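Local coordinates for aldehyde dehydrogenase (Burkholderia vietnamiensis, PDB 5KF0), which probably oxidises aldehydes to carboxylic acids using a nicotinamide adenine dinucleotide cofactor, and forms a tetramer that here holds NADPH, at residues E272-V277 and D307-K312; R298-A303 and A406-S411; R400-L405 and A427-D432; V419-L424 and V439-V444. One frame throughout, in Å; residues are numbered along the deposited sequence.

Contact 1: residues E272-V277 and D307-K312; sequences EQLDYV and DTLRDK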
loop_
_atom_site.group_PDB
_atom_site.type_symbol
_atom_site.label_atom_id
_atom_site.label_comp_id
_atom_site.label_asym_id
_atom_site.label_seq_id
_atom_site.Cartn_x
_atom_site.Cartn_y
_atom_site.Cartn_z
ATOM N N GLU A 272 37.200 13.491 7.783
ATOM C CA GLU A 272 37.654 12.181 8.233
ATOM C C GLU A 272 37.397 11.063 7.227
ATOM O O GLU A 272 37.957 9.976 7.386
ATOM C CB GLU A 272 37.001 11.827 9.570
ATOM C CG GLU A 272 37.428 12.738 10.711
ATOM C CD GLU A 272 38.907 12.623 11.015
ATOM O OE1 GLU A 272 39.420 11.483 11.054
ATOM O OE2 GLU A 272 39.561 13.672 11.202
ATOM N N GLN A 273 36.559 11.262 6.214
ATOM C CA GLN A 273 36.390 10.202 5.225
ATOM C C GLN A 273 36.690 10.696 3.815
ATOM O O GLN A 273 36.099 10.242 2.836
ATOM C CB GLN A 273 35.003 9.564 5.310
ATOM C CG GLN A 273 33.802 10.457 5.072
ATOM C CD GLN A 273 32.526 9.626 4.873
ATOM O OE1 GLN A 273 32.472 8.462 5.283
ATOM N NE2 GLN A 273 31.506 10.210 4.222
ATOM N N LEU A 274 37.673 11.597 3.693
ATOM C CA LEU A 274 38.008 12.136 2.376
ATOM C C LEU A 274 38.490 11.053 1.417
ATOM O O LEU A 274 38.212 11.123 0.217
ATOM C CB LEU A 274 39.058 13.243 2.502
ATOM C CG LEU A 274 38.485 14.634 2.779
ATOM C CD1 LEU A 274 39.605 15.677 2.778
ATOM C CD2 LEU A 274 37.385 15.002 1.782
ATOM N N ASP A 275 39.229 10.051 1.905
ATOM C CA ASP A 275 39.688 9.004 0.992
ATOM C C ASP A 275 38.510 8.231 0.412
ATOM O O ASP A 275 38.508 7.886 -0.776
ATOM C CB ASP A 275 40.660 8.052 1.692
ATOM C CG ASP A 275 42.028 8.679 1.927
ATOM O OD1 ASP A 275 42.379 9.651 1.228
ATOM O OD2 ASP A 275 42.755 8.192 2.814
ATOM N N TYR A 276 37.491 7.956 1.234
ATOM C CA TYR A 276 36.283 7.313 0.729
ATOM C C TYR A 276 35.591 8.201 -0.296
ATOM O O TYR A 276 35.196 7.740 -1.374
ATOM C CB TYR A 276 35.319 6.999 1.882
ATOM C CG TYR A 276 33.899 6.745 1.407
ATOM C CD1 TYR A 276 32.899 7.700 1.584
ATOM C CD2 TYR A 276 33.565 5.555 0.764
ATOM C CE1 TYR A 276 31.599 7.469 1.121
ATOM C CE2 TYR A 276 32.278 5.311 0.314
ATOM C CZ TYR A 276 31.299 6.276 0.496
ATOM O OH TYR A 276 30.030 6.033 0.028
ATOM N N VAL A 277 35.435 9.483 0.036
ATOM C CA VAL A 277 34.769 10.425 -0.864
ATOM C C VAL A 277 35.495 10.486 -2.201
ATOM O O VAL A 277 34.886 10.370 -3.270
ATOM C CB VAL A 277 34.686 11.813 -0.202
ATOM C CG1 VAL A 277 34.155 12.859 -1.192
ATOM C CG2 VAL A 277 33.787 11.733 1.064
ATOM N N ASP A 307 41.234 22.269 -0.731
ATOM C CA ASP A 307 42.618 22.027 -1.136
ATOM C C ASP A 307 43.040 20.587 -0.865
ATOM O O ASP A 307 43.734 19.974 -1.686
ATOM C CB ASP A 307 43.563 22.991 -0.427
ATOM C CG ASP A 307 43.429 24.408 -0.922
ATOM O OD1 ASP A 307 42.776 24.626 -1.959
ATOM O OD2 ASP A 307 43.995 25.311 -0.274
ATOM N N THR A 308 42.638 20.029 0.280
ATOM C CA THR A 308 43.025 18.652 0.580
ATOM C C THR A 308 42.313 17.666 -0.340
ATOM O O THR A 308 42.935 16.725 -0.855
ATOM C CB THR A 308 42.736 18.330 2.042
ATOM O OG1 THR A 308 43.471 19.238 2.869
ATOM C CG2 THR A 308 43.171 16.912 2.358
ATOM N N LEU A 309 41.012 17.855 -0.552
ATOM C CA LEU A 309 40.301 16.993 -1.490
ATOM C C LEU A 309 40.901 17.103 -2.886
ATOM O O LEU A 309 41.073 16.092 -3.575
ATOM C CB LEU A 309 38.812 17.340 -1.516
ATOM C CG LEU A 309 37.948 16.431 -2.393
ATOM C CD1 LEU A 309 36.552 16.258 -1.795
ATOM C CD2 LEU A 309 37.829 16.972 -3.814
ATOM N N ARG A 310 41.213 18.324 -3.321
ATOM C CA ARG A 310 41.775 18.507 -4.656
ATOM C C ARG A 310 43.055 17.701 -4.825
ATOM O O ARG A 310 43.220 16.986 -5.821
ATOM C CB ARG A 310 42.036 19.989 -4.931
ATOM C CG ARG A 310 42.681 20.245 -6.293
ATOM C CD ARG A 310 42.897 21.732 -6.540
ATOM N NE ARG A 310 43.865 22.305 -5.606
ATOM C CZ ARG A 310 44.053 23.608 -5.430
ATOM N NH1 ARG A 310 43.339 24.484 -6.122
ATOM N NH2 ARG A 310 44.959 24.033 -4.559
ATOM N N ASP A 311 43.974 17.798 -3.857
ATOM C CA ASP A 311 45.224 17.044 -3.942
ATOM C C ASP A 311 44.961 15.548 -4.046
ATOM O O ASP A 311 45.575 14.850 -4.865
ATOM C CB ASP A 311 46.108 17.329 -2.726
ATOM C CG ASP A 311 46.657 18.736 -2.715
ATOM O OD1 ASP A 311 46.561 19.430 -3.750
ATOM O OD2 ASP A 311 47.198 19.136 -1.665
ATOM N N LYS A 312 44.068 15.035 -3.199
ATOM C CA LYS A 312 43.747 13.612 -3.220
ATOM C C LYS A 312 43.077 13.206 -4.526
ATOM O O LYS A 312 43.380 12.142 -5.081
ATOM C CB LYS A 312 42.848 13.263 -2.033
ATOM C CG LYS A 312 43.567 13.333 -0.678
ATOM C CD LYS A 312 42.587 13.109 0.476
ATOM C CE LYS A 312 43.288 13.075 1.829
ATOM N NZ LYS A 312 44.050 11.809 2.026
#
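L274 and L309 bring helix 274-286 and helix 306-319 into contact, their CA atoms 6.6 Å apart, and one turn on K312 comes level with D275 at 7.4 Å between CA atoms. L274, in the first turn of its helix, reaches across with its forked end. Its CD1 lies on the methyl CG2 of T308 at 3.8 Å, and its CD2 meets CD1 of L309 at 3.9 Å, crossing both side chains at about a right angle. T308 suits the edge of this patch because its CG2 is anti to the backbone N, which gives the methyl to the leucine and keeps the hydroxyl out of the apolar seam. CG1 of V277 also touches CD1 of L309, at 4.2 Å, so this one methyl touches residues one turn apart on the facing helix.

K312 closes the outer margin. Its chain runs extended over L274, CD 4.1 Å from CB, and then bends at the last torsion (chi4 -74°) to bring NZ to the carboxylate of D275. NZ meets OD1 at 2.8 Å from the syn side, 25° out of the carboxylate plane, in a salt bridge at the more exposed margin. A long lysine fits here: its methylenes cover the leucine and its charge stays outside.

Helix 274-286 is the beta-alpha-beta crossover between the adjacent parallel strands 263-266 and 298-302, and helix 306-319 follows the second of these. V277 and L309 both rest on V266, while the Y276 hydroxyl is hydrogen-bonded to R483 and its ring makes a cation-pi contact with R485, both of the second subunit.

Contact 2: residues R298-A303 and A406-S411; sequences RILVHA and ARVNDS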
loop_
_atom_site.group_PDB
_atom_site.type_symbol
_atom_site.label_atom_id
_atom_site.label_comp_id
_atom_site.label_asym_id
_atom_site.label_seq_id
_atom_site.Cartn_x
_atom_site.Cartn_y
_atom_site.Cartn_z
ATOM N N ARG A 298 30.142 17.333 -12.244
ATOM C CA ARG A 298 30.419 18.540 -11.478
ATOM C C ARG A 298 30.611 18.148 -10.024
ATOM O O ARG A 298 29.823 17.371 -9.480
ATOM C CB ARG A 298 29.272 19.553 -11.607
ATOM C CG ARG A 298 28.987 19.979 -13.044
ATOM C CD ARG A 298 27.830 20.981 -13.108
ATOM N NE ARG A 298 26.537 20.335 -12.863
ATOM C CZ ARG A 298 25.516 20.901 -12.230
ATOM N NH1 ARG A 298 25.628 22.139 -11.733
ATOM N NH2 ARG A 298 24.387 20.212 -12.068
ATOM N N ILE A 299 31.658 18.680 -9.401
ATOM C CA ILE A 299 32.005 18.340 -8.028
ATOM C C ILE A 299 32.104 19.640 -7.241
ATOM O O ILE A 299 32.991 20.459 -7.503
ATOM C CB ILE A 299 33.324 17.556 -7.954
ATOM C CG1 ILE A 299 33.229 16.255 -8.771
ATOM C CG2 ILE A 299 33.682 17.267 -6.502
ATOM C CD1 ILE A 299 34.588 15.575 -8.955
ATOM N N LEU A 300 31.206 19.830 -6.276
ATOM C CA LEU A 300 31.150 21.048 -5.469
ATOM C C LEU A 300 31.643 20.718 -4.067
ATOM O O LEU A 300 31.048 19.879 -3.383
ATOM C CB LEU A 300 29.723 21.604 -5.429
ATOM C CG LEU A 300 29.137 22.030 -6.777
ATOM C CD1 LEU A 300 28.380 20.867 -7.462
ATOM C CD2 LEU A 300 28.231 23.228 -6.613
ATOM N N VAL A 301 32.726 21.372 -3.642
ATOM C CA VAL A 301 33.430 20.997 -2.418
ATOM C C VAL A 301 33.492 22.184 -1.464
ATOM O O VAL A 301 33.856 23.299 -1.867
ATOM C CB VAL A 301 34.841 20.485 -2.736
ATOM C CG1 VAL A 301 35.555 20.095 -1.481
ATOM C CG2 VAL A 301 34.760 19.312 -3.725
ATOM N N HIS A 302 33.168 21.938 -0.191
ATOM C CA HIS A 302 33.218 23.016 0.791
ATOM C C HIS A 302 34.627 23.588 0.881
ATOM O O HIS A 302 35.618 22.854 0.887
ATOM C CB HIS A 302 32.774 22.535 2.174
ATOM C CG HIS A 302 32.545 23.662 3.137
ATOM N ND1 HIS A 302 33.511 24.109 4.012
ATOM C CD2 HIS A 302 31.464 24.453 3.332
ATOM C CE1 HIS A 302 33.031 25.121 4.714
ATOM N NE2 HIS A 302 31.789 25.346 4.324
ATOM N N ALA A 303 34.709 24.916 0.976
ATOM C CA ALA A 303 36.005 25.582 0.895
ATOM C C ALA A 303 36.970 25.114 1.979
ATOM O O ALA A 303 38.187 25.120 1.763
ATOM C CB ALA A 303 35.804 27.090 0.965
ATOM N N ALA A 406 21.829 25.510 -5.005
ATOM C CA ALA A 406 21.429 26.341 -6.135
ATOM C C ALA A 406 22.289 26.054 -7.357
ATOM O O ALA A 406 21.797 26.066 -8.491
ATOM C CB ALA A 406 21.510 27.817 -5.755
ATOM N N ARG A 407 23.578 25.789 -7.151
ATOM C CA ARG A 407 24.446 25.550 -8.295
ATOM C C ARG A 407 24.224 24.161 -8.890
ATOM O O ARG A 407 24.316 23.998 -10.110
ATOM C CB ARG A 407 25.896 25.789 -7.882
ATOM C CG ARG A 407 26.151 27.293 -7.737
ATOM C CD ARG A 407 27.321 27.651 -6.823
ATOM N NE ARG A 407 28.602 27.328 -7.433
ATOM C CZ ARG A 407 29.768 27.385 -6.791
ATOM N NH1 ARG A 407 29.812 27.745 -5.512
ATOM N NH2 ARG A 407 30.887 27.068 -7.425
ATOM N N VAL A 408 23.892 23.164 -8.070
ATOM C CA VAL A 408 23.462 21.883 -8.629
ATOM C C VAL A 408 22.246 22.092 -9.531
ATOM O O VAL A 408 22.165 21.550 -10.642
ATOM C CB VAL A 408 23.154 20.873 -7.506
ATOM C CG1 VAL A 408 22.496 19.606 -8.095
ATOM C CG2 VAL A 408 24.428 20.515 -6.727
ATOM N N ASN A 409 21.275 22.876 -9.056
ATOM C CA ASN A 409 20.051 23.144 -9.807
ATOM C C ASN A 409 20.268 24.061 -11.003
ATOM O O ASN A 409 19.352 24.206 -11.818
ATOM C CB ASN A 409 18.997 23.786 -8.898
ATOM C CG ASN A 409 18.290 22.785 -8.000
ATOM O OD1 ASN A 409 18.200 21.603 -8.313
ATOM N ND2 ASN A 409 17.759 23.279 -6.870
ATOM N N ASP A 410 21.435 24.706 -11.113
ATOM C CA ASP A 410 21.726 25.639 -12.200
ATOM C C ASP A 410 22.060 24.841 -13.461
ATOM O O ASP A 410 23.211 24.737 -13.891
ATOM C CB ASP A 410 22.865 26.567 -11.797
ATOM C CG ASP A 410 23.336 27.441 -12.945
ATOM O OD1 ASP A 410 22.463 27.875 -13.742
ATOM O OD2 ASP A 410 24.571 27.666 -13.064
ATOM N N SER A 411 21.009 24.265 -14.049
ATOM C CA SER A 411 21.154 23.280 -15.110
ATOM C C SER A 411 19.813 23.099 -15.800
ATOM O O SER A 411 18.759 23.283 -15.181
ATOM C CB SER A 411 21.618 21.928 -14.551
ATOM O OG SER A 411 21.665 20.949 -15.580
#
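Two hydrogen bonds tie R298 to backbone carbonyls in the last turn of helix 401-409. NH1 gives one to O of R407 at 2.8 Å, bent at the hydrogen (145°) and tilted from the carbonyl plane. NH2 gives the other to O of V408 at 3.0 Å, nearly straight (176°) and using a lone pair in the carbonyl plane. Both oxygens lie in the guanidinium plane at its edge, and NE donates onward to O of N261, so these bonds fix the rotation of the buried group. Arginine suits the place because its spread of N-H groups can serve several carbonyls.

The apolar contacts belong to L300, two residues along the strand. Its CD1 packs on CG2 of V408 at 4.0 Å. Its CD2 lies 3.7 Å from CB of R407 and also sits over one face of that guanidinium, off-centre, near the edge of the group. The polar end of R407 is engaged elsewhere, in a hydrogen bond to O of K397 and salt bridges to D403 and E396.

Electrostatics may add a little: D410 OD2 lies 5.8 Å from R298 NH1, but its carboxylate is already paired with R379 and R385, so any pull on R298 is probably slight.

The arrangement is that of a helix laid on a parallel sheet in an alpha/beta fold. Helix 401-409 links strand 392-398 to strand 416-420, crossing over strands 298-302 and 263-266 in the aldehyde dehydrogenase catalytic domain.

Contact 3: residues R400-L405 and A427-D432; sequences RFDDAL and AQRAWD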
loop_
_atom_site.group_PDB
_atom_site.type_symbol
_atom_site.label_atom_id
_atom_site.label_comp_id
_atom_site.label_asym_id
_atom_site.label_seq_id
_atom_site.Cartn_x
_atom_site.Cartn_y
_atom_site.Cartn_z
ATOM N N ARG A 400 28.503 28.247 1.361
ATOM C CA ARG A 400 27.191 28.073 1.970
ATOM C C ARG A 400 26.493 26.894 1.319
ATOM O O ARG A 400 26.414 26.828 0.092
ATOM C CB ARG A 400 26.324 29.322 1.791
ATOM C CG ARG A 400 26.794 30.565 2.510
ATOM C CD ARG A 400 25.769 31.695 2.342
ATOM N NE ARG A 400 25.692 32.168 0.961
ATOM C CZ ARG A 400 24.752 31.815 0.088
ATOM N NH1 ARG A 400 23.783 30.977 0.442
ATOM N NH2 ARG A 400 24.779 32.305 -1.147
ATOM N N PHE A 401 25.950 25.992 2.138
ATOM C CA PHE A 401 25.292 24.805 1.593
ATOM C C PHE A 401 24.181 25.168 0.606
ATOM O O PHE A 401 24.032 24.514 -0.433
ATOM C CB PHE A 401 24.749 23.943 2.739
ATOM C CG PHE A 401 24.312 22.569 2.312
ATOM C CD1 PHE A 401 25.253 21.600 1.982
ATOM C CD2 PHE A 401 22.964 22.242 2.247
ATOM C CE1 PHE A 401 24.851 20.327 1.586
ATOM C CE2 PHE A 401 22.556 20.974 1.853
ATOM C CZ PHE A 401 23.502 20.015 1.514
ATOM N N ASP A 402 23.399 26.213 0.903
ATOM C CA ASP A 402 22.312 26.592 0.001
ATOM C C ASP A 402 22.837 27.052 -1.356
ATOM O O ASP A 402 22.166 26.863 -2.380
ATOM C CB ASP A 402 21.462 27.699 0.630
ATOM C CG ASP A 402 20.295 27.164 1.439
ATOM O OD1 ASP A 402 20.169 25.930 1.585
ATOM O OD2 ASP A 402 19.500 27.999 1.932
ATOM N N ASP A 403 24.030 27.653 -1.385
ATOM C CA ASP A 403 24.644 28.026 -2.655
ATOM C C ASP A 403 25.035 26.787 -3.457
ATOM O O ASP A 403 24.881 26.757 -4.681
ATOM C CB ASP A 403 25.862 28.913 -2.400
ATOM C CG ASP A 403 26.548 29.361 -3.680
ATOM O OD1 ASP A 403 27.779 29.178 -3.780
ATOM O OD2 ASP A 403 25.875 29.915 -4.573
ATOM N N ALA A 404 25.571 25.763 -2.784
ATOM C CA ALA A 404 25.856 24.505 -3.467
ATOM C C ALA A 404 24.593 23.922 -4.080
ATOM O O ALA A 404 24.603 23.468 -5.233
ATOM C CB ALA A 404 26.486 23.506 -2.492
ATOM N N LEU A 405 23.484 23.941 -3.332
ATOM C CA LEU A 405 22.237 23.394 -3.865
ATOM C C LEU A 405 21.777 24.181 -5.086
ATOM O O LEU A 405 21.382 23.593 -6.105
ATOM C CB LEU A 405 21.142 23.397 -2.789
ATOM C CG LEU A 405 21.411 22.570 -1.527
ATOM C CD1 LEU A 405 20.234 22.686 -0.557
ATOM C CD2 LEU A 405 21.684 21.112 -1.860
ATOM N N ALA A 427 20.944 17.039 4.773
ATOM C CA ALA A 427 20.339 16.003 3.940
ATOM C C ALA A 427 18.874 16.316 3.661
ATOM O O ALA A 427 18.406 16.181 2.523
ATOM C CB ALA A 427 20.492 14.629 4.600
ATOM N N GLN A 428 18.144 16.769 4.682
ATOM C CA GLN A 428 16.738 17.151 4.519
ATOM C C GLN A 428 16.594 18.335 3.572
ATOM O O GLN A 428 15.690 18.377 2.724
ATOM C CB GLN A 428 16.134 17.527 5.875
ATOM C CG GLN A 428 16.114 16.434 6.926
ATOM C CD GLN A 428 16.069 16.996 8.344
ATOM O OE1 GLN A 428 16.262 18.197 8.568
ATOM N NE2 GLN A 428 15.810 16.127 9.307
ATOM N N ARG A 429 17.474 19.330 3.726
ATOM C CA ARG A 429 17.427 20.493 2.851
ATOM C C ARG A 429 17.681 20.088 1.401
ATOM O O ARG A 429 17.018 20.584 0.482
ATOM C CB ARG A 429 18.448 21.533 3.322
ATOM C CG ARG A 429 18.463 22.814 2.514
ATOM C CD ARG A 429 17.203 23.645 2.697
ATOM N NE ARG A 429 17.446 25.032 2.294
ATOM C CZ ARG A 429 16.498 25.954 2.124
ATOM N NH1 ARG A 429 15.213 25.650 2.302
ATOM N NH2 ARG A 429 16.833 27.189 1.769
ATOM N N ALA A 430 18.642 19.188 1.176
ATOM C CA ALA A 430 18.891 18.716 -0.181
ATOM C C ALA A 430 17.680 17.987 -0.748
ATOM O O ALA A 430 17.335 18.162 -1.922
ATOM C CB ALA A 430 20.113 17.802 -0.211
ATOM N N TRP A 431 17.038 17.136 0.058
ATOM C CA TRP A 431 15.861 16.417 -0.429
ATOM C C TRP A 431 14.745 17.391 -0.797
ATOM O O TRP A 431 14.056 17.203 -1.808
ATOM C CB TRP A 431 15.388 15.437 0.647
ATOM C CG TRP A 431 14.499 14.312 0.174
ATOM C CD1 TRP A 431 14.307 13.883 -1.106
ATOM C CD2 TRP A 431 13.715 13.451 1.012
ATOM N NE1 TRP A 431 13.440 12.810 -1.116
ATOM C CE2 TRP A 431 13.062 12.530 0.170
ATOM C CE3 TRP A 431 13.496 13.381 2.392
ATOM C CZ2 TRP A 431 12.206 11.539 0.660
ATOM C CZ3 TRP A 431 12.638 12.401 2.882
ATOM C CH2 TRP A 431 12.003 11.493 2.011
ATOM N N ASP A 432 14.570 18.449 0.002
ATOM C CA ASP A 432 13.558 19.470 -0.274
ATOM C C ASP A 432 13.828 20.218 -1.573
ATOM O O ASP A 432 12.894 20.544 -2.314
ATOM C CB ASP A 432 13.526 20.527 0.838
ATOM C CG ASP A 432 12.903 20.055 2.136
ATOM O OD1 ASP A 432 12.318 18.957 2.213
ATOM O OD2 ASP A 432 12.984 20.851 3.102
#
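R429 reaches from helix 424-433 to D402 on helix 401-409, and each part of its chain finds a partner. CB lies near the plane of the F401 ring, at its edge, 4.4 Å from CE2. CG presses on CD1 of L405 at 3.5 Å, a close apolar touch. A bend at the second torsion (chi2 68°) then turns the chain along the carboxylate, where CD passes D402 OD1 at 3.9 Å. NE gives OD1 a nearly straight hydrogen bond of 3.0 Å on its syn side. At the tip, NH2 binds OD2 at 2.8 Å, coming from above the carboxylate plane, as the two flat groups are turned 32° apart. This side-on, two-nitrogen salt bridge holds the guanidinium's rotation; NH1 has a long, weak ion pair with E433.

Beneath the ion pair, CD2 of L405 meets CB of A430 at 4.0 Å, where a small residue lets leucine and F401 approach the helix backbone. The two segment axes cross at -30°, 10.7 Å apart.

Both helices lie on the same sheet: F401 and L405 rest on I265 of strand 263-266, and F401 and A430 on V419 of strand 416-420. Beyond, W431 and D432 meet R148 of the second subunit.

Contact 4: residues V419-L424 and V439-V444; sequences VFTDSL and VVINDV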
loop_
_atom_site.group_PDB
_atom_site.type_symbol
_atom_site.label_atom_id
_atom_site.label_comp_id
_atom_site.label_asym_id
_atom_site.label_seq_id
_atom_site.Cartn_x
_atom_site.Cartn_y
_atom_site.Cartn_z
ATOM N N VAL A 419 25.165 13.943 -2.285
ATOM C CA VAL A 419 25.612 14.825 -1.204
ATOM C C VAL A 419 26.335 13.982 -0.164
ATOM O O VAL A 419 25.710 13.156 0.510
ATOM C CB VAL A 419 24.463 15.593 -0.531
ATOM C CG1 VAL A 419 25.051 16.598 0.471
ATOM C CG2 VAL A 419 23.580 16.301 -1.560
ATOM N N PHE A 420 27.637 14.209 -0.011
ATOM C CA PHE A 420 28.405 13.604 1.076
ATOM C C PHE A 420 28.264 14.516 2.289
ATOM O O PHE A 420 28.885 15.578 2.359
ATOM C CB PHE A 420 29.866 13.419 0.678
ATOM C CG PHE A 420 30.075 12.417 -0.429
ATOM C CD1 PHE A 420 30.253 11.065 -0.143
ATOM C CD2 PHE A 420 30.114 12.831 -1.757
ATOM C CE1 PHE A 420 30.460 10.135 -1.162
ATOM C CE2 PHE A 420 30.321 11.906 -2.784
ATOM C CZ PHE A 420 30.485 10.563 -2.484
ATOM N N THR A 421 27.433 14.103 3.246
ATOM C CA THR A 421 27.183 14.864 4.468
ATOM C C THR A 421 26.758 13.884 5.552
ATOM O O THR A 421 26.193 12.826 5.256
ATOM C CB THR A 421 26.087 15.936 4.280
ATOM O OG1 THR A 421 25.991 16.738 5.466
ATOM C CG2 THR A 421 24.708 15.293 4.006
ATOM N N ASP A 422 27.047 14.233 6.806
ATOM C CA ASP A 422 26.461 13.542 7.947
ATOM C C ASP A 422 25.397 14.389 8.630
ATOM O O ASP A 422 24.858 13.971 9.659
ATOM C CB ASP A 422 27.540 13.135 8.959
ATOM C CG ASP A 422 27.021 12.130 10.009
ATOM O OD1 ASP A 422 26.427 11.115 9.608
ATOM O OD2 ASP A 422 27.204 12.367 11.211
ATOM N N SER A 423 25.065 15.554 8.076
ATOM C CA SER A 423 24.118 16.467 8.713
ATOM C C SER A 423 22.696 16.125 8.293
ATOM O O SER A 423 22.355 16.202 7.108
ATOM C CB SER A 423 24.439 17.919 8.349
ATOM O OG SER A 423 23.401 18.792 8.757
ATOM N N LEU A 424 21.864 15.762 9.271
ATOM C CA LEU A 424 20.448 15.559 8.992
ATOM C C LEU A 424 19.844 16.803 8.366
ATOM O O LEU A 424 19.103 16.721 7.380
ATOM C CB LEU A 424 19.707 15.237 10.288
ATOM C CG LEU A 424 19.643 13.818 10.813
ATOM C CD1 LEU A 424 19.294 13.878 12.296
ATOM C CD2 LEU A 424 18.577 13.061 10.036
ATOM N N VAL A 439 18.069 11.891 -5.020
ATOM C CA VAL A 439 19.137 12.505 -4.233
ATOM C C VAL A 439 19.836 11.379 -3.486
ATOM O O VAL A 439 19.188 10.631 -2.746
ATOM C CB VAL A 439 18.582 13.542 -3.244
ATOM C CG1 VAL A 439 19.687 14.058 -2.330
ATOM C CG2 VAL A 439 17.907 14.706 -3.982
ATOM N N VAL A 440 21.149 11.240 -3.677
ATOM C CA VAL A 440 21.923 10.190 -3.019
ATOM C C VAL A 440 22.721 10.818 -1.885
ATOM O O VAL A 440 23.467 11.784 -2.104
ATOM C CB VAL A 440 22.844 9.461 -4.015
ATOM C CG1 VAL A 440 23.598 8.333 -3.312
ATOM C CG2 VAL A 440 22.029 8.916 -5.195
ATOM N N ILE A 441 22.565 10.282 -0.674
ATOM C CA ILE A 441 23.249 10.801 0.515
ATOM C C ILE A 441 24.383 9.853 0.873
ATOM O O ILE A 441 24.156 8.654 1.085
ATOM C CB ILE A 441 22.285 10.969 1.707
ATOM C CG1 ILE A 441 21.130 11.921 1.356
ATOM C CG2 ILE A 441 23.053 11.469 2.946
ATOM C CD1 ILE A 441 21.583 13.343 1.008
ATOM N N ASN A 442 25.597 10.399 0.960
ATOM C CA ASN A 442 26.817 9.679 1.329
ATOM C C ASN A 442 27.296 8.731 0.220
ATOM O O ASN A 442 28.023 7.769 0.488
ATOM C CB ASN A 442 26.640 8.921 2.661
ATOM C CG ASN A 442 27.954 8.685 3.370
ATOM O OD1 ASN A 442 28.893 9.474 3.229
ATOM N ND2 ASN A 442 28.033 7.598 4.137
ATOM N N ASP A 443 26.897 8.997 -1.024
ATOM C CA ASP A 443 27.512 8.384 -2.201
ATOM C C ASP A 443 27.279 9.321 -3.384
ATOM O O ASP A 443 26.554 10.317 -3.279
ATOM C CB ASP A 443 26.960 6.978 -2.474
ATOM C CG ASP A 443 27.875 6.139 -3.369
ATOM O OD1 ASP A 443 27.473 5.022 -3.741
ATOM O OD2 ASP A 443 28.985 6.595 -3.731
ATOM N N VAL A 444 27.905 8.994 -4.512
ATOM C CA VAL A 444 27.803 9.815 -5.719
ATOM C C VAL A 444 26.428 9.661 -6.362
ATOM O O VAL A 444 25.711 8.676 -6.093
ATOM C CB VAL A 444 28.904 9.460 -6.734
ATOM C CG1 VAL A 444 30.247 10.067 -6.295
ATOM C CG2 VAL A 444 29.007 7.946 -6.912
#
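The F420 ring lies against the turn after strand 438-441. Over one face, off-centre on the ring, stands O of D443, 4.0 Å above the ring plane; this buried carbonyl has no hydrogen-bond partner in the model. The other side is met by V277 of helix 274-286. At the edge, in the ring plane, is CG1 of V444, 3.9 Å from CZ. The amide of N442 stands nearly upright to the ring, the planes 79° apart, with OD1 4.0 Å from CD1. Phenylalanine suits this place because a flat apolar ring can lie against the backbone of the turn from N442 to V444. The polar ends of these neighbours look elsewhere: N442 OD1 accepts from Q273, while D443 OD1 is hydrogen-bonded to Y143 of the second subunit and OD2 forms a salt bridge with R280.

The backbones meet through V419. Its N bonds to O of V440 at 2.8 Å, almost in line with the carbonyl, and its O accepts from N of N442, also at 2.8 Å. N442 has a left-handed backbone (phi 72°), which asparagine tolerates well, and the chain turns out of the strand there. CD1 of I441 touches CB of V419 at 4.0 Å. T421 leaves the other strand in an ST turn, its OG1 accepting from S423 N at 3.0 Å and also hydrogen-bonded to OD1 of D267.

Adjacent parallel strands joined through a helix make this a beta-alpha-beta unit: 416-420, 424-433, 438-441. V439, V440 and I441 pair in parallel with a strand of the second subunit, continuing the sheet across the interface.

How the contacts relate
The four contacts belong to one sheet and the helices packed on it. Contacts 1 and 2 work from opposite faces of strand 298-302 and meet through it, V301 CG2 lying 3.9 Å from L309 CD2. Contacts 2 and 3 share helix 401-409, their centres about 10 Å apart. Contact 3 then rests on contact 4, with F401 CZ 3.9 Å from V419 CG1, while contact 1 approaches contact 4 from the other face, where Y276 OH probably hydrogen-bonds N442 O at 2.7 Å. Contacts 1 and 3 do not touch, their nearest atoms being about 12 Å apart. The side chains of S411 in contact 2 and V440 in contact 4 are about 12 and 14 Å from bound NADPH.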